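PDB 6JIX: taurine:2-oxoglutarate aminotransferase from Bifidobacterium kashiwanohense PV20-2, which probably transfers the amino group of taurine to 2-oxoglutarate, using pyridoxal 5'-phosphate as cofactor. Local coordinates for residues A[172-182]-A[193-204]. Sequence-based numbering, arbitrary orientation.
Sequences VHFMNPNMYED and VTADYLHRLDEQ
The phenol ring of Tyr197 is sandwiched between Pro177 and a charged neighbour on its own helix. Over one face lies the proline, whose CB stands 3.7 Å from the centroid of the Tyr197 ring, almost over its centre, a CH-pi contact that suits proline, whose rigid ring offers C-H groups to an aromatic face. On the opposite face sits NE of Arg200; its guanidinium is held side-on by Asp196, NE to OD1 and NH2 to OD2. Met175 O lies at the ring's edge, 3.5 Å from Tyr197 CD2. Trimmed to an alanine here, the helix would probably leave Pro177 CB and the Arg200 guanidinium without the ring between them. Phe174 receives CD1 of Leu201 over one face, 3.8 Å from its ring centroid; with chi1 at 173°, the leucine swings CG opposite its backbone N, which carries CD1 to the ring. A water at the edges of both rings bridges Tyr197 O and, weakly, Met175 O. Helix 193-204 runs roughly antiparallel to strand 172-174 (161° between their directions); strand 171-174 is an outermost strand of the seven-stranded sheet in the large domain of this PLP-dependent aminotransferase fold. Beyond the proline, branched Val193 sets CG1 against Pro177 CB and CG2 against Met179 CE. At the other end Gln204 is long enough, with an amide N-H, for NE2 to donate to His173 O (3.2 Å, 167°) from above the carbonyl plane.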
ATOM      1  N   VAL A 172       9.060  18.404 -10.140  1.00 20.74           N
ATOM      2  CA  VAL A 172       8.894  19.842 -10.297  1.00 21.44           C
ATOM      3  C   VAL A 172       7.457  20.219  -9.958  1.00 25.62           C
ATOM      4  O   VAL A 172       6.505  19.624 -10.484  1.00 25.02           O
ATOM      5  CB  VAL A 172       9.237  20.291 -11.726  1.00 22.34           C
ATOM      6  CG1 VAL A 172       9.298  21.815 -11.797  1.00 23.04           C
ATOM      7  CG2 VAL A 172      10.537  19.692 -12.168  1.00 18.48           C
ATOM      8  N   HIS A 173       7.294  21.234  -9.114  1.00 24.00           N
ATOM      9  CA  HIS A 173       5.984  21.666  -8.655  1.00 21.54           C
ATOM     10  C   HIS A 173       5.596  22.981  -9.307  1.00 21.72           C
ATOM     11  O   HIS A 173       6.418  23.897  -9.414  1.00 21.23           O
ATOM     12  CB  HIS A 173       5.974  21.790  -7.133  1.00 20.03           C
ATOM     13  CG  HIS A 173       6.158  20.480  -6.443  1.00 25.84           C
ATOM     14  ND1 HIS A 173       7.378  20.055  -5.959  1.00 28.68           N
ATOM     15  CD2 HIS A 173       5.287  19.470  -6.202  1.00 25.79           C
ATOM     16  CE1 HIS A 173       7.245  18.852  -5.427  1.00 25.65           C
ATOM     17  NE2 HIS A 173       5.986  18.475  -5.561  1.00 28.73           N
ATOM     18  N   PHE A 174       4.347  23.063  -9.758  1.00 21.02           N
ATOM     19  CA  PHE A 174       3.799  24.302 -10.287  1.00 22.16           C
ATOM     20  C   PHE A 174       2.579  24.719  -9.487  1.00 22.91           C
ATOM     21  O   PHE A 174       1.837  23.883  -8.966  1.00 29.49           O
ATOM     22  CB  PHE A 174       3.431  24.207 -11.786  1.00 21.48           C
ATOM     23  CG  PHE A 174       2.321  23.242 -12.111  1.00 25.47           C
ATOM     24  CD1 PHE A 174       2.507  21.864 -11.989  1.00 28.21           C
ATOM     25  CD2 PHE A 174       1.109  23.709 -12.603  1.00 22.50           C
ATOM     26  CE1 PHE A 174       1.487  20.978 -12.326  1.00 27.84           C
ATOM     27  CE2 PHE A 174       0.085  22.841 -12.925  1.00 22.69           C
ATOM     28  CZ  PHE A 174       0.270  21.474 -12.800  1.00 25.59           C
ATOM     29  N   MET A 175       2.389  26.025  -9.382  1.00 21.25           N
ATOM     30  CA  MET A 175       1.266  26.565  -8.630  1.00 25.86           C
ATOM     31  C   MET A 175      -0.009  26.497  -9.467  1.00 22.85           C
ATOM     32  O   MET A 175      -0.031  26.953 -10.614  1.00 24.45           O
ATOM     33  CB  MET A 175       1.549  28.007  -8.213  1.00 19.10           C
ATOM     34  CG  MET A 175       0.452  28.629  -7.377  1.00 27.26           C
ATOM     35  SD  MET A 175       0.193  27.783  -5.796  1.00 35.45           S
ATOM     36  CE  MET A 175       1.902  27.493  -5.341  1.00 24.94           C
ATOM     37  N   ASN A 176      -1.061  25.866  -8.908  1.00 26.27           N
ATOM     38  CA  ASN A 176      -2.374  25.854  -9.538  1.00 23.95           C
ATOM     39  C   ASN A 176      -3.278  26.891  -8.886  1.00 23.10           C
ATOM     40  O   ASN A 176      -3.077  27.253  -7.722  1.00 20.54           O
ATOM     41  CB  ASN A 176      -3.042  24.470  -9.448  1.00 24.98           C
ATOM     42  CG  ASN A 176      -2.856  23.792  -8.089  1.00 29.31           C
ATOM     43  OD1 ASN A 176      -1.957  24.132  -7.313  1.00 32.53           O
ATOM     44  ND2 ASN A 176      -3.701  22.799  -7.810  1.00 31.16           N
ATOM     45  N   PRO A 177      -4.279  27.385  -9.614  1.00 28.55           N
ATOM     46  CA  PRO A 177      -5.111  28.475  -9.086  1.00 30.20           C
ATOM     47  C   PRO A 177      -6.125  27.972  -8.075  1.00 27.15           C
ATOM     48  O   PRO A 177      -6.781  26.947  -8.278  1.00 20.69           O
ATOM     49  CB  PRO A 177      -5.819  29.016 -10.335  1.00 27.37           C
ATOM     50  CG  PRO A 177      -5.931  27.815 -11.217  1.00 25.22           C
ATOM     51  CD  PRO A 177      -4.668  27.008 -10.985  1.00 26.73           C
ATOM     52  N   ASN A 178      -6.241  28.713  -6.979  1.00 28.03           N
ATOM     53  CA  ASN A 178      -7.357  28.601  -6.046  1.00 32.21           C
ATOM     54  C   ASN A 178      -8.102  29.920  -6.185  1.00 31.46           C
ATOM     55  O   ASN A 178      -7.774  30.899  -5.513  1.00 33.29           O
ATOM     56  CB  ASN A 178      -6.904  28.368  -4.603  1.00 33.94           C
ATOM     57  CG  ASN A 178      -8.089  28.237  -3.611  1.00 35.40           C
ATOM     58  OD1 ASN A 178      -9.226  28.620  -3.904  1.00 32.01           O
ATOM     59  ND2 ASN A 178      -7.803  27.705  -2.428  1.00 33.89           N
ATOM     60  N   MET A 179      -9.108  29.933  -7.061  1.00 26.37           N
ATOM     61  CA  MET A 179      -9.696  31.190  -7.516  1.00 30.32           C
ATOM     62  C   MET A 179     -10.014  32.137  -6.364  1.00 31.47           C
ATOM     63  O   MET A 179      -9.580  33.293  -6.368  1.00 30.43           O
ATOM     64  CB  MET A 179     -10.936  30.910  -8.351  1.00 29.65           C
ATOM     65  CG  MET A 179     -10.577  30.805  -9.798  1.00 30.78           C
ATOM     66  SD  MET A 179     -12.015  30.574 -10.815  1.00 46.32           S
ATOM     67  CE  MET A 179     -11.963  32.104 -11.752  1.00 36.94           C
ATOM     68  N   TYR A 180     -10.768  31.675  -5.361  1.00 30.10           N
ATOM     69  CA  TYR A 180     -11.128  32.576  -4.272  1.00 25.20           C
ATOM     70  C   TYR A 180      -9.890  33.095  -3.541  1.00 30.26           C
ATOM     71  O   TYR A 180      -9.724  34.307  -3.366  1.00 30.43           O
ATOM     72  CB  TYR A 180     -12.081  31.896  -3.298  1.00 27.90           C
ATOM     73  CG  TYR A 180     -12.478  32.824  -2.174  1.00 34.76           C
ATOM     74  CD1 TYR A 180     -13.602  33.650  -2.278  1.00 31.62           C
ATOM     75  CD2 TYR A 180     -11.707  32.907  -1.013  1.00 34.41           C
ATOM     76  CE1 TYR A 180     -13.947  34.518  -1.251  1.00 29.55           C
ATOM     77  CE2 TYR A 180     -12.053  33.772   0.025  1.00 30.65           C
ATOM     78  CZ  TYR A 180     -13.163  34.575  -0.100  1.00 31.63           C
ATOM     79  OH  TYR A 180     -13.480  35.433   0.938  1.00 36.35           O
ATOM     80  N   GLU A 181      -8.995  32.194  -3.115  1.00 32.70           N
ATOM     81  CA  GLU A 181      -7.849  32.621  -2.313  1.00 27.41           C
ATOM     82  C   GLU A 181      -6.874  33.510  -3.092  1.00 33.69           C
ATOM     83  O   GLU A 181      -6.029  34.180  -2.481  1.00 31.01           O
ATOM     84  CB  GLU A 181      -7.129  31.397  -1.751  1.00 30.44           C
ATOM     85  CG  GLU A 181      -7.912  30.656  -0.665  1.00 32.30           C
ATOM     86  CD  GLU A 181      -7.071  29.644   0.088  1.00 30.03           C
ATOM     87  OE1 GLU A 181      -5.829  29.742   0.016  1.00 35.83           O
ATOM     88  OE2 GLU A 181      -7.659  28.757   0.752  1.00 32.95           O
ATOM     89  N   ASP A 182      -6.930  33.495  -4.418  1.00 32.23           N
ATOM     90  CA  ASP A 182      -6.062  34.324  -5.235  1.00 29.82           C
ATOM     91  C   ASP A 182      -6.700  35.663  -5.595  1.00 34.87           C
ATOM     92  O   ASP A 182      -6.043  36.495  -6.223  1.00 35.05           O
ATOM     93  CB  ASP A 182      -5.672  33.579  -6.520  1.00 30.66           C
ATOM     94  CG  ASP A 182      -4.842  32.315  -6.256  1.00 36.50           C
ATOM     95  OD1 ASP A 182      -4.054  32.272  -5.276  1.00 39.00           O
ATOM     96  OD2 ASP A 182      -4.976  31.359  -7.054  1.00 35.22           O
ATOM     97  N   VAL A 193      -8.040  33.832 -15.435  1.00 28.60           N
ATOM     98  CA  VAL A 193      -7.270  32.952 -14.575  1.00 29.77           C
ATOM     99  C   VAL A 193      -6.764  31.756 -15.368  1.00 28.20           C
ATOM    100  O   VAL A 193      -5.600  31.356 -15.245  1.00 31.04           O
ATOM    101  CB  VAL A 193      -8.116  32.546 -13.361  1.00 22.62           C
ATOM    102  CG1 VAL A 193      -7.296  31.692 -12.444  1.00 27.25           C
ATOM    103  CG2 VAL A 193      -8.567  33.794 -12.641  1.00 22.26           C
ATOM    104  N   THR A 194      -7.614  31.185 -16.218  1.00 27.13           N
ATOM    105  CA  THR A 194      -7.193  30.039 -17.013  1.00 26.47           C
ATOM    106  C   THR A 194      -6.074  30.424 -17.966  1.00 26.09           C
ATOM    107  O   THR A 194      -5.028  29.768 -18.011  1.00 30.23           O
ATOM    108  CB  THR A 194      -8.401  29.474 -17.765  1.00 25.58           C
ATOM    109  OG1 THR A 194      -9.176  28.687 -16.850  1.00 33.83           O
ATOM    110  CG2 THR A 194      -7.994  28.612 -18.963  1.00 19.63           C
ATOM    111  N   ALA A 195      -6.234  31.547 -18.658  1.00 28.21           N
ATOM    112  CA  ALA A 195      -5.204  31.977 -19.592  1.00 29.79           C
ATOM    113  C   ALA A 195      -3.880  32.207 -18.871  1.00 29.52           C
ATOM    114  O   ALA A 195      -2.822  31.784 -19.354  1.00 22.21           O
ATOM    115  CB  ALA A 195      -5.655  33.240 -20.322  1.00 17.58           C
ATOM    116  N   ASP A 196      -3.922  32.858 -17.704  1.00 28.38           N
ATOM    117  CA  ASP A 196      -2.692  33.151 -16.977  1.00 26.00           C
ATOM    118  C   ASP A 196      -2.045  31.867 -16.462  1.00 30.33           C
ATOM    119  O   ASP A 196      -0.833  31.665 -16.620  1.00 32.81           O
ATOM    120  CB  ASP A 196      -2.969  34.153 -15.855  1.00 21.17           C
ATOM    121  CG  ASP A 196      -1.838  34.243 -14.844  1.00 34.48           C
ATOM    122  OD1 ASP A 196      -0.668  33.925 -15.185  1.00 40.64           O
ATOM    123  OD2 ASP A 196      -2.117  34.638 -13.688  1.00 38.09           O
ATOM    124  N   TYR A 197      -2.824  30.982 -15.835  1.00 24.95           N
ATOM    125  CA  TYR A 197      -2.188  29.816 -15.229  1.00 29.97           C
ATOM    126  C   TYR A 197      -1.715  28.805 -16.276  1.00 27.66           C
ATOM    127  O   TYR A 197      -0.674  28.166 -16.089  1.00 26.16           O
ATOM    128  CB  TYR A 197      -3.124  29.190 -14.197  1.00 25.59           C
ATOM    129  CG  TYR A 197      -2.963  29.890 -12.869  1.00 28.31           C
ATOM    130  CD1 TYR A 197      -3.670  31.052 -12.584  1.00 27.38           C
ATOM    131  CD2 TYR A 197      -2.039  29.440 -11.934  1.00 23.76           C
ATOM    132  CE1 TYR A 197      -3.495  31.714 -11.380  1.00 26.29           C
ATOM    133  CE2 TYR A 197      -1.857  30.097 -10.736  1.00 24.14           C
ATOM    134  CZ  TYR A 197      -2.592  31.228 -10.461  1.00 26.85           C
ATOM    135  OH  TYR A 197      -2.414  31.885  -9.265  1.00 33.10           O
ATOM    136  N   LEU A 198      -2.419  28.675 -17.401  1.00 26.65           N
ATOM    137  CA  LEU A 198      -1.882  27.875 -18.496  1.00 22.06           C
ATOM    138  C   LEU A 198      -0.571  28.458 -19.022  1.00 26.41           C
ATOM    139  O   LEU A 198       0.355  27.713 -19.366  1.00 26.02           O
ATOM    140  CB  LEU A 198      -2.910  27.783 -19.619  1.00 26.47           C
ATOM    141  CG  LEU A 198      -4.153  26.961 -19.324  1.00 25.03           C
ATOM    142  CD1 LEU A 198      -5.010  26.869 -20.564  1.00 17.80           C
ATOM    143  CD2 LEU A 198      -3.719  25.577 -18.861  1.00 25.07           C
ATOM    144  N   HIS A 199      -0.455  29.788 -19.071  1.00 25.26           N
ATOM    145  CA  HIS A 199       0.783  30.364 -19.588  1.00 29.51           C
ATOM    146  C   HIS A 199       1.932  30.178 -18.604  1.00 24.98           C
ATOM    147  O   HIS A 199       3.065  29.919 -19.017  1.00 22.98           O
ATOM    148  CB  HIS A 199       0.607  31.846 -19.929  1.00 26.34           C
ATOM    149  CG  HIS A 199       1.873  32.499 -20.386  1.00 28.53           C
ATOM    150  ND1 HIS A 199       2.645  33.285 -19.556  1.00 33.87           N
ATOM    151  CD2 HIS A 199       2.521  32.455 -21.574  1.00 24.34           C
ATOM    152  CE1 HIS A 199       3.710  33.708 -20.216  1.00 34.08           C
ATOM    153  NE2 HIS A 199       3.654  33.222 -21.443  1.00 33.30           N
ATOM    154  N   ARG A 200       1.663  30.344 -17.304  1.00 26.88           N
ATOM    155  CA  ARG A 200       2.654  30.032 -16.276  1.00 23.71           C
ATOM    156  C   ARG A 200       3.154  28.601 -16.402  1.00 26.17           C
ATOM    157  O   ARG A 200       4.354  28.336 -16.251  1.00 22.26           O
ATOM    158  CB  ARG A 200       2.068  30.236 -14.884  1.00 25.59           C
ATOM    159  CG  ARG A 200       1.668  31.639 -14.527  1.00 27.27           C
ATOM    160  CD  ARG A 200       1.427  31.675 -13.038  1.00 27.90           C
ATOM    161  NE  ARG A 200       0.568  32.776 -12.640  1.00 31.61           N
ATOM    162  CZ  ARG A 200       0.314  33.095 -11.376  1.00 30.11           C
ATOM    163  NH1 ARG A 200       0.856  32.394 -10.380  1.00 22.79           N
ATOM    164  NH2 ARG A 200      -0.484  34.118 -11.114  1.00 29.10           N
ATOM    165  N   LEU A 201       2.239  27.652 -16.630  1.00 26.73           N
ATOM    166  CA  LEU A 201       2.651  26.256 -16.728  1.00 24.55           C
ATOM    167  C   LEU A 201       3.452  26.010 -18.006  1.00 23.48           C
ATOM    168  O   LEU A 201       4.525  25.399 -17.970  1.00 24.74           O
ATOM    169  CB  LEU A 201       1.428  25.348 -16.648  1.00 22.56           C
ATOM    170  CG  LEU A 201       1.650  23.858 -16.904  1.00 24.94           C
ATOM    171  CD1 LEU A 201       2.659  23.242 -15.907  1.00 21.95           C
ATOM    172  CD2 LEU A 201       0.321  23.118 -16.891  1.00 19.37           C
ATOM    173  N   ASP A 202       2.957  26.499 -19.144  1.00 23.46           N
ATOM    174  CA  ASP A 202       3.710  26.418 -20.394  1.00 25.90           C
ATOM    175  C   ASP A 202       5.116  27.003 -20.232  1.00 28.55           C
ATOM    176  O   ASP A 202       6.116  26.396 -20.646  1.00 27.48           O
ATOM    177  CB  ASP A 202       2.939  27.149 -21.504  1.00 25.54           C
ATOM    178  CG  ASP A 202       3.459  26.836 -22.893  1.00 24.54           C
ATOM    179  OD1 ASP A 202       4.330  25.965 -23.033  1.00 27.50           O
ATOM    180  OD2 ASP A 202       2.995  27.460 -23.864  1.00 30.47           O
ATOM    181  N   GLU A 203       5.212  28.185 -19.615  1.00 27.72           N
ATOM    182  CA  GLU A 203       6.516  28.819 -19.466  1.00 26.49           C
ATOM    183  C   GLU A 203       7.433  27.982 -18.587  1.00 24.90           C
ATOM    184  O   GLU A 203       8.624  27.850 -18.879  1.00 24.13           O
ATOM    185  CB  GLU A 203       6.362  30.223 -18.901  1.00 27.15           C
ATOM    186  CG  GLU A 203       7.356  31.201 -19.503  1.00 35.23           C
ATOM    187  CD  GLU A 203       7.241  32.604 -18.917  1.00 43.39           C
ATOM    188  OE1 GLU A 203       6.604  32.768 -17.842  1.00 48.85           O
ATOM    189  OE2 GLU A 203       7.791  33.542 -19.537  1.00 50.56           O
ATOM    190  N   GLN A 204       6.898  27.426 -17.495  1.00 26.71           N
ATOM    191  CA  GLN A 204       7.711  26.584 -16.628  1.00 22.07           C
ATOM    192  C   GLN A 204       8.107  25.288 -17.324  1.00 22.17           C
ATOM    193  O   GLN A 204       9.262  24.849 -17.218  1.00 18.89           O
ATOM    194  CB  GLN A 204       6.976  26.294 -15.328  1.00 19.62           C
ATOM    195  CG  GLN A 204       7.841  25.545 -14.343  1.00 21.24           C
ATOM    196  CD  GLN A 204       7.142  25.260 -13.053  1.00 20.15           C
ATOM    197  OE1 GLN A 204       5.924  25.342 -12.981  1.00 23.70           O
ATOM    198  NE2 GLN A 204       7.902  24.928 -12.019  1.00 20.82           N
TER
HETATM  199  O   HOH W   1      -0.815  26.287 -13.800  1.00 24.62           O